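Local structure of glycerate 2-kinase (Pyrococcus horikoshii, 1X3L) at residues L282-Y287 against E319-L324; S350-I355 against G379-T384; E359-A364 against I430-S435. The protein catalyses the ATP-dependent phosphorylation of D-glycerate to 2-phosphoglycerate, using magnesium as cofactor and accepting several other nucleotides or pyrophosphate as phosphate donor. One frame throughout, in Å; residues are numbered along the deposited sequence.

Interaction 1: L282-Y287 against E319-L324; sequences LGFKAY and EPPVVL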
loop_
_atom_site.group_PDB
_atom_site.type_symbol
_atom_site.label_atom_id
_atom_site.label_comp_id
_atom_site.label_asym_id
_atom_site.label_seq_id
_atom_site.Cartn_x
_atom_site.Cartn_y
_atom_site.Cartn_z
ATOM N N LEU A 282 17.132 -9.399 18.622
ATOM C CA LEU A 282 16.735 -10.426 19.577
ATOM C C LEU A 282 17.642 -11.658 19.508
ATOM O O LEU A 282 17.409 -12.645 20.201
ATOM C CB LEU A 282 15.272 -10.816 19.343
ATOM C CG LEU A 282 14.294 -9.649 19.542
ATOM C CD1 LEU A 282 12.911 -10.031 19.038
ATOM C CD2 LEU A 282 14.250 -9.268 21.021
ATOM N N GLY A 283 18.670 -11.600 18.665
ATOM C CA GLY A 283 19.606 -12.708 18.558
ATOM C C GLY A 283 19.383 -13.718 17.446
ATOM O O GLY A 283 20.041 -14.759 17.423
ATOM N N PHE A 284 18.471 -13.429 16.522
ATOM C CA PHE A 284 18.201 -14.349 15.420
ATOM C C PHE A 284 18.861 -13.860 14.140
ATOM O O PHE A 284 19.126 -12.669 13.976
ATOM C CB PHE A 284 16.695 -14.436 15.117
ATOM C CG PHE A 284 15.862 -15.042 16.216
ATOM C CD1 PHE A 284 15.451 -16.370 16.142
ATOM C CD2 PHE A 284 15.439 -14.270 17.295
ATOM C CE1 PHE A 284 14.625 -16.924 17.127
ATOM C CE2 PHE A 284 14.614 -14.811 18.286
ATOM C CZ PHE A 284 14.207 -16.143 18.200
ATOM N N LYS A 285 19.133 -14.792 13.235
ATOM C CA LYS A 285 19.635 -14.421 11.925
ATOM C C LYS A 285 18.277 -14.243 11.240
ATOM O O LYS A 285 17.355 -15.019 11.497
ATOM C CB LYS A 285 20.415 -15.570 11.285
ATOM C CG LYS A 285 21.839 -15.713 11.807
ATOM C CD LYS A 285 22.658 -14.457 11.515
ATOM C CE LYS A 285 24.087 -14.584 12.039
ATOM N NZ LYS A 285 24.838 -15.710 11.399
ATOM N N ALA A 286 18.128 -13.228 10.403
ATOM C CA ALA A 286 16.846 -12.993 9.750
ATOM C C ALA A 286 17.014 -12.834 8.252
ATOM O O ALA A 286 17.971 -12.212 7.795
ATOM C CB ALA A 286 16.183 -11.744 10.333
ATOM N N TYR A 287 16.068 -13.376 7.491
ATOM C CA TYR A 287 16.142 -13.300 6.042
ATOM C C TYR A 287 14.806 -12.956 5.417
ATOM O O TYR A 287 13.777 -13.534 5.774
ATOM C CB TYR A 287 16.624 -14.634 5.482
ATOM C CG TYR A 287 17.965 -15.058 6.022
ATOM C CD1 TYR A 287 19.150 -14.561 5.477
ATOM C CD2 TYR A 287 18.049 -15.937 7.103
ATOM C CE1 TYR A 287 20.394 -14.933 6.001
ATOM C CE2 TYR A 287 19.279 -16.313 7.631
ATOM C CZ TYR A 287 20.445 -15.811 7.078
ATOM O OH TYR A 287 21.661 -16.203 7.597
ATOM N N GLU A 319 20.595 -22.306 9.501
ATOM C CA GLU A 319 20.681 -22.986 10.794
ATOM C C GLU A 319 19.875 -22.189 11.819
ATOM O O GLU A 319 19.978 -20.964 11.869
ATOM C CB GLU A 319 22.134 -23.039 11.290
ATOM C CG GLU A 319 23.083 -23.953 10.524
ATOM C CD GLU A 319 22.820 -25.431 10.771
ATOM O OE1 GLU A 319 22.065 -25.766 11.715
ATOM O OE2 GLU A 319 23.380 -26.263 10.022
ATOM N N PRO A 320 19.057 -22.867 12.648
ATOM C CA PRO A 320 18.280 -22.128 13.655
ATOM C C PRO A 320 19.298 -21.587 14.667
ATOM O O PRO A 320 20.416 -22.090 14.735
ATOM C CB PRO A 320 17.395 -23.206 14.283
ATOM C CG PRO A 320 17.342 -24.295 13.243
ATOM C CD PRO A 320 18.736 -24.303 12.682
ATOM N N PRO A 321 18.934 -20.563 15.461
ATOM C CA PRO A 321 17.651 -19.852 15.505
ATOM C C PRO A 321 17.565 -18.898 14.331
ATOM O O PRO A 321 18.485 -18.118 14.085
ATOM C CB PRO A 321 17.709 -19.121 16.841
ATOM C CG PRO A 321 19.163 -18.764 16.948
ATOM C CD PRO A 321 19.854 -20.042 16.492
ATOM N N VAL A 322 16.455 -18.946 13.607
ATOM C CA VAL A 322 16.329 -18.092 12.443
ATOM C C VAL A 322 14.914 -17.581 12.241
ATOM O O VAL A 322 13.946 -18.192 12.698
ATOM C CB VAL A 322 16.810 -18.863 11.188
ATOM C CG1 VAL A 322 15.948 -20.105 10.983
ATOM C CG2 VAL A 322 16.787 -17.967 9.962
ATOM N N VAL A 323 14.814 -16.427 11.592
ATOM C CA VAL A 323 13.534 -15.811 11.273
ATOM C C VAL A 323 13.488 -15.587 9.765
ATOM O O VAL A 323 14.429 -15.034 9.183
ATOM C CB VAL A 323 13.364 -14.441 11.964
ATOM C CG1 VAL A 323 12.118 -13.742 11.430
ATOM C CG2 VAL A 323 13.253 -14.625 13.471
ATOM N N LEU A 324 12.405 -16.036 9.134
ATOM C CA LEU A 324 12.232 -15.863 7.696
ATOM C C LEU A 324 11.017 -14.979 7.463
ATOM O O LEU A 324 9.994 -15.131 8.127
ATOM C CB LEU A 324 12.026 -17.213 6.999
ATOM C CG LEU A 324 13.230 -18.135 6.777
ATOM C CD1 LEU A 324 13.877 -18.494 8.092
ATOM C CD2 LEU A 324 12.768 -19.386 6.066
#
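Val323 and Phe284 meet where two parallel strands begin side by side, the entry to a beta-alpha-beta crossover whose connecting helix is 297-314. Val323 reaches Phe284 through one branch: CG2, anti to the carbonyl carbon and beside its own backbone N, lies 3.8 Å from Phe284 CG, the two side chains crossing at about a right angle. The phenyl ring also reaches Pro321, which follows a cis peptide bond, obliquely, and Phe284 CD1 comes within 3.6 Å of Pro321 CB. Val322 N sits at the edge of the same ring, near its plane.

Tyr287 anchors the other end. Its backbone N donates to Val323 O at 2.9 Å, while Val323 N donates to Lys285 O, also at 2.9 Å. Lys285 N to Pro321 O, at 3.5 Å, is weak although straight, so the ladder tightens only once past the prolines. The tyrosine ring offers its edge to Val322: Val322 CG2 is 3.7 Å from Tyr287 CD2. The ring of Phe318 stacks on that of Tyr287.

Val323 and Ala286 share the face covered by helix 268-281, Val322 and Leu324 the one under helix 297-314. The chemistry is thus divided: backbone bonds fix the parallel register, and aliphatic branches set against aromatic rings fill its flanks.

Interaction 2: S350-I355 against G379-T384; sequences SATRKI and GIVDGT
The backbones around Thr352 and Val381 converge as they run on: residues 352-354 keep helical angles without the regular bonds, while strand 379-382 gives way to a turn, and Ile355 CA ends 5.3 Å from Gly383 CA. Across this wedge the side chains interlock through methyl groups. Thr352 CG2, anti to the carbonyl carbon, is directed at Val381, with CG1 of the valine 3.5 Å from it and the two side chains crossing at about a right angle. That rotation puts the threonine hydroxyl elsewhere, where OG1 bonds back to Leu349 O, three residues earlier in the chain.

Ile355 works one step further along. Ile355 CD1 touches Val381 CG2 more loosely and rests against the peptide beyond, 3.6 Å from Asp382 O. The same carbonyl has a polar partner too, since one water donates both to Asp382 O, at 2.9 Å, and to Thr352 O, at 2.6 Å, tying the backbone at Thr352 to that of Asp382. Close by, Gly383 CA makes a CA-H...O contact of 3.3 Å with Ile355 O.

The side chain of Asp382 starts away from this packing and organises the turn into helix 385-391. Asp382 OD1 accepts from Thr384 N at 2.8 Å, on the anti side and 27° out of the carboxylate plane, an Asx turn that caps the coming helix. Thr384 OG1 reaches Asp382 OD1 at 2.6 Å from the syn side. A salt bridge from OD2 to Arg7 holds the other carboxylate oxygen.

Methyl packing and a bridging water therefore share the joining, and a carboxylate held by two donors on OD1 and by Arg7 on OD2 would be expected to favour its ionised form.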
loop_
_atom_site.group_PDB
_atom_site.type_symbol
_atom_site.label_atom_id
_atom_site.label_comp_id
_atom_site.label_asym_id
_atom_site.label_seq_id
_atom_site.Cartn_x
_atom_site.Cartn_y
_atom_site.Cartn_z
ATOM N N SER A 350 -2.814 -24.109 7.080
ATOM C CA SER A 350 -2.271 -25.101 6.156
ATOM C C SER A 350 -0.884 -25.570 6.588
ATOM O O SER A 350 -0.516 -26.731 6.398
ATOM C CB SER A 350 -2.206 -24.514 4.742
ATOM O OG SER A 350 -1.835 -25.502 3.800
ATOM N N ALA A 351 -0.119 -24.661 7.181
ATOM C CA ALA A 351 1.232 -24.975 7.615
ATOM C C ALA A 351 1.315 -25.778 8.908
ATOM O O ALA A 351 2.357 -26.358 9.188
ATOM C CB ALA A 351 2.045 -23.680 7.763
ATOM N N THR A 352 0.232 -25.822 9.688
ATOM C CA THR A 352 0.248 -26.542 10.966
ATOM C C THR A 352 0.766 -27.974 10.940
ATOM O O THR A 352 1.541 -28.365 11.812
ATOM C CB THR A 352 -1.147 -26.579 11.646
ATOM O OG1 THR A 352 -2.100 -27.203 10.772
ATOM C CG2 THR A 352 -1.607 -25.169 12.000
ATOM N N ARG A 353 0.352 -28.766 9.957
ATOM C CA ARG A 353 0.800 -30.151 9.917
ATOM C C ARG A 353 2.298 -30.296 9.689
ATOM O O ARG A 353 2.960 -31.091 10.356
ATOM C CB ARG A 353 0.040 -30.944 8.851
ATOM C CG ARG A 353 0.322 -32.447 8.925
ATOM C CD ARG A 353 -0.775 -33.267 8.262
ATOM N NE ARG A 353 -0.694 -34.682 8.628
ATOM C CZ ARG A 353 -1.657 -35.572 8.397
ATOM N NH1 ARG A 353 -2.783 -35.198 7.797
ATOM N NH2 ARG A 353 -1.501 -36.836 8.770
ATOM N N LYS A 354 2.843 -29.518 8.763
ATOM C CA LYS A 354 4.268 -29.607 8.480
ATOM C C LYS A 354 5.173 -29.127 9.608
ATOM O O LYS A 354 6.323 -29.547 9.684
ATOM C CB LYS A 354 4.605 -28.856 7.187
ATOM C CG LYS A 354 4.398 -29.696 5.924
ATOM C CD LYS A 354 4.685 -28.891 4.669
ATOM C CE LYS A 354 4.602 -29.753 3.421
ATOM N NZ LYS A 354 5.723 -30.720 3.332
ATOM N N ILE A 355 4.679 -28.254 10.486
ATOM C CA ILE A 355 5.531 -27.777 11.571
ATOM C C ILE A 355 5.194 -28.436 12.903
ATOM O O ILE A 355 5.718 -28.043 13.947
ATOM C CB ILE A 355 5.473 -26.226 11.750
ATOM C CG1 ILE A 355 4.102 -25.796 12.279
ATOM C CG2 ILE A 355 5.780 -25.530 10.416
ATOM C CD1 ILE A 355 4.057 -24.329 12.724
ATOM N N GLY A 379 -3.562 -15.487 11.032
ATOM C CA GLY A 379 -3.428 -16.609 11.941
ATOM C C GLY A 379 -2.039 -16.722 12.539
ATOM O O GLY A 379 -1.072 -16.183 12.004
ATOM N N ILE A 380 -1.944 -17.417 13.665
ATOM C CA ILE A 380 -0.665 -17.618 14.332
ATOM C C ILE A 380 -0.690 -19.040 14.887
ATOM O O ILE A 380 -1.575 -19.402 15.658
ATOM C CB ILE A 380 -0.438 -16.558 15.456
ATOM C CG1 ILE A 380 0.879 -16.836 16.181
ATOM C CG2 ILE A 380 -1.620 -16.544 16.432
ATOM C CD1 ILE A 380 1.292 -15.724 17.162
ATOM N N VAL A 381 0.280 -19.845 14.461
ATOM C CA VAL A 381 0.360 -21.241 14.860
ATOM C C VAL A 381 1.784 -21.623 15.230
ATOM O O VAL A 381 2.740 -20.971 14.814
ATOM C CB VAL A 381 -0.092 -22.163 13.696
ATOM C CG1 VAL A 381 -1.559 -21.899 13.339
ATOM C CG2 VAL A 381 0.788 -21.910 12.470
ATOM N N ASP A 382 1.929 -22.680 16.020
ATOM C CA ASP A 382 3.254 -23.144 16.397
ATOM C C ASP A 382 3.319 -24.659 16.279
ATOM O O ASP A 382 2.403 -25.278 15.734
ATOM C CB ASP A 382 3.617 -22.693 17.818
ATOM C CG ASP A 382 2.598 -23.124 18.855
ATOM O OD1 ASP A 382 2.099 -24.264 18.762
ATOM O OD2 ASP A 382 2.306 -22.321 19.770
ATOM N N GLY A 383 4.401 -25.248 16.782
ATOM C CA GLY A 383 4.576 -26.691 16.707
ATOM C C GLY A 383 3.596 -27.536 17.506
ATOM O O GLY A 383 3.567 -28.765 17.361
ATOM N N THR A 384 2.790 -26.902 18.349
ATOM C CA THR A 384 1.819 -27.645 19.146
ATOM C C THR A 384 0.417 -27.564 18.554
ATOM O O THR A 384 -0.471 -28.322 18.947
ATOM C CB THR A 384 1.708 -27.097 20.573
ATOM O OG1 THR A 384 0.982 -25.863 20.545
ATOM C CG2 THR A 384 3.085 -26.865 21.173
HETATM O O HOH W 1 1.532 -27.691 14.321
#

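Interaction 3: E359-A364 against I430-S435; sequences EALIVA and IAIVTS
Leu361 O takes the shortest sound bond of this pair, 2.7 Å from Ile432 N and nearly straight at 173°, and also receives a longer CA-H...O contact from Ala431 CA. The motif is an antiparallel ladder in the middle of the mixed sheet, with strands 359-366 and 427-435 as its rails. Leu361 N answers with a 2.8 Å bond to Ile432 O, closing one hydrogen-bonded pair. Val363 and Ile430 close the next, Ile430 N lying 2.8 Å from Val363 O with the donor tilted 20° from the carbonyl plane.

Side chains alternate between two faces. On one, Val363 and Ile430 lie alongside each other, pointing the same way. Val363 CG1, held between its own backbone N and carbonyl carbon (chi1 56°), packs 3.6 Å from Ile430 CB. Leu361 and Ile432 continue this face toward Ile6 of helix 6-20, their ends, CD2 and CD1, meeting more loosely. The non-hydrogen-bonded pairs Ala360-Val433 and Ile362-Ala431 form the second face, against helix 297-314, so the sheet is sandwiched between helices here. Ile362 CG1 only grazes Ala431 CB at 4.2 Å.

Near Glu359, Thr434 N donates to Glu359 O at 3.0 Å. Beyond it a water takes over the span, accepting from Glu359 N and donating to Ser435 O, 2.8 Å from each.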
loop_
_atom_site.group_PDB
_atom_site.type_symbol
_atom_site.label_atom_id
_atom_site.label_comp_id
_atom_site.label_asym_id
_atom_site.label_seq_id
_atom_site.Cartn_x
_atom_site.Cartn_y
_atom_site.Cartn_z
ATOM N N GLU A 359 10.101 -26.743 16.993
ATOM C CA GLU A 359 10.238 -25.546 17.818
ATOM C C GLU A 359 10.154 -24.391 16.828
ATOM O O GLU A 359 11.149 -23.716 16.544
ATOM C CB GLU A 359 11.595 -25.530 18.528
ATOM C CG GLU A 359 11.763 -26.614 19.576
ATOM C CD GLU A 359 10.687 -26.549 20.643
ATOM O OE1 GLU A 359 10.417 -25.439 21.149
ATOM O OE2 GLU A 359 10.113 -27.603 20.979
ATOM N N ALA A 360 8.958 -24.180 16.291
ATOM C CA ALA A 360 8.768 -23.139 15.301
ATOM C C ALA A 360 7.420 -22.453 15.430
ATOM O O ALA A 360 6.505 -22.956 16.086
ATOM C CB ALA A 360 8.913 -23.736 13.903
ATOM N N LEU A 361 7.307 -21.295 14.795
ATOM C CA LEU A 361 6.070 -20.539 14.818
ATOM C C LEU A 361 5.898 -19.852 13.482
ATOM O O LEU A 361 6.876 -19.453 12.847
ATOM C CB LEU A 361 6.091 -19.498 15.945
ATOM C CG LEU A 361 4.875 -18.570 16.095
ATOM C CD1 LEU A 361 4.698 -18.161 17.549
ATOM C CD2 LEU A 361 5.052 -17.339 15.213
ATOM N N ILE A 362 4.653 -19.765 13.035
ATOM C CA ILE A 362 4.341 -19.083 11.793
ATOM C C ILE A 362 3.173 -18.154 12.064
ATOM O O ILE A 362 2.129 -18.577 12.572
ATOM C CB ILE A 362 3.934 -20.056 10.657
ATOM C CG1 ILE A 362 5.162 -20.809 10.138
ATOM C CG2 ILE A 362 3.297 -19.268 9.507
ATOM C CD1 ILE A 362 4.857 -21.820 9.043
ATOM N N VAL A 363 3.359 -16.877 11.760
ATOM C CA VAL A 363 2.278 -15.923 11.928
ATOM C C VAL A 363 2.125 -15.207 10.589
ATOM O O VAL A 363 3.086 -14.646 10.061
ATOM C CB VAL A 363 2.565 -14.917 13.085
ATOM C CG1 VAL A 363 3.878 -14.199 12.866
ATOM C CG2 VAL A 363 1.421 -13.918 13.193
ATOM N N ALA A 364 0.925 -15.276 10.021
ATOM C CA ALA A 364 0.632 -14.636 8.736
ATOM C C ALA A 364 -0.463 -13.612 9.005
ATOM O O ALA A 364 -1.493 -13.946 9.582
ATOM C CB ALA A 364 0.147 -15.676 7.728
ATOM N N ILE A 430 5.653 -14.431 8.961
ATOM C CA ILE A 430 6.901 -14.521 9.697
ATOM C C ILE A 430 7.056 -15.961 10.167
ATOM O O ILE A 430 6.164 -16.494 10.826
ATOM C CB ILE A 430 6.900 -13.595 10.928
ATOM C CG1 ILE A 430 6.656 -12.143 10.499
ATOM C CG2 ILE A 430 8.233 -13.709 11.661
ATOM C CD1 ILE A 430 6.579 -11.155 11.683
ATOM N N ALA A 431 8.167 -16.600 9.808
ATOM C CA ALA A 431 8.416 -17.975 10.232
ATOM C C ALA A 431 9.613 -17.985 11.178
ATOM O O ALA A 431 10.698 -17.513 10.836
ATOM C CB ALA A 431 8.686 -18.870 9.018
ATOM N N ILE A 432 9.416 -18.523 12.375
ATOM C CA ILE A 432 10.487 -18.560 13.357
ATOM C C ILE A 432 10.867 -19.982 13.731
ATOM O O ILE A 432 10.003 -20.807 14.012
ATOM C CB ILE A 432 10.075 -17.826 14.657
ATOM C CG1 ILE A 432 9.628 -16.398 14.337
ATOM C CG2 ILE A 432 11.238 -17.826 15.644
ATOM C CD1 ILE A 432 8.979 -15.687 15.509
ATOM N N VAL A 433 12.164 -20.273 13.709
ATOM C CA VAL A 433 12.652 -21.587 14.120
ATOM C C VAL A 433 13.708 -21.295 15.184
ATOM O O VAL A 433 14.724 -20.663 14.907
ATOM C CB VAL A 433 13.289 -22.374 12.963
ATOM C CG1 VAL A 433 13.678 -23.768 13.445
ATOM C CG2 VAL A 433 12.315 -22.478 11.797
ATOM N N THR A 434 13.454 -21.734 16.410
ATOM C CA THR A 434 14.383 -21.471 17.499
ATOM C C THR A 434 15.379 -22.597 17.734
ATOM O O THR A 434 16.431 -22.385 18.331
ATOM C CB THR A 434 13.621 -21.202 18.807
ATOM O OG1 THR A 434 12.724 -22.287 19.070
ATOM C CG2 THR A 434 12.815 -19.914 18.697
ATOM N N SER A 435 15.064 -23.792 17.254
ATOM C CA SER A 435 15.958 -24.921 17.464
ATOM C C SER A 435 15.641 -26.074 16.523
ATOM O O SER A 435 14.523 -26.178 16.019
ATOM C CB SER A 435 15.839 -25.390 18.918
ATOM O OG SER A 435 16.696 -26.483 19.177
HETATM O O HOH W 2 12.399 -27.977 15.854
#

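All three contacts involve one mixed sheet, with interaction 3 in the middle and residues 350-355 packed against it. Strand 427-435 of interaction 3 pairs with strand 322-328 of interaction 1, Val322 N lying 2.8 Å from Val433 O, while Phe284 CE1 packs on Ile432 CG2. On the other flank Ile362 N lies 2.9 Å from Val381 O, which links interaction 3 to interaction 2. The centre of interaction 3 is about 10 Å from that of interaction 1 and 9 Å from that of interaction 2, whereas interactions 1 and 2 have centres about 18 Å apart and do not touch. None lies at Lys58, the substrate-binding residue inferred by similarity.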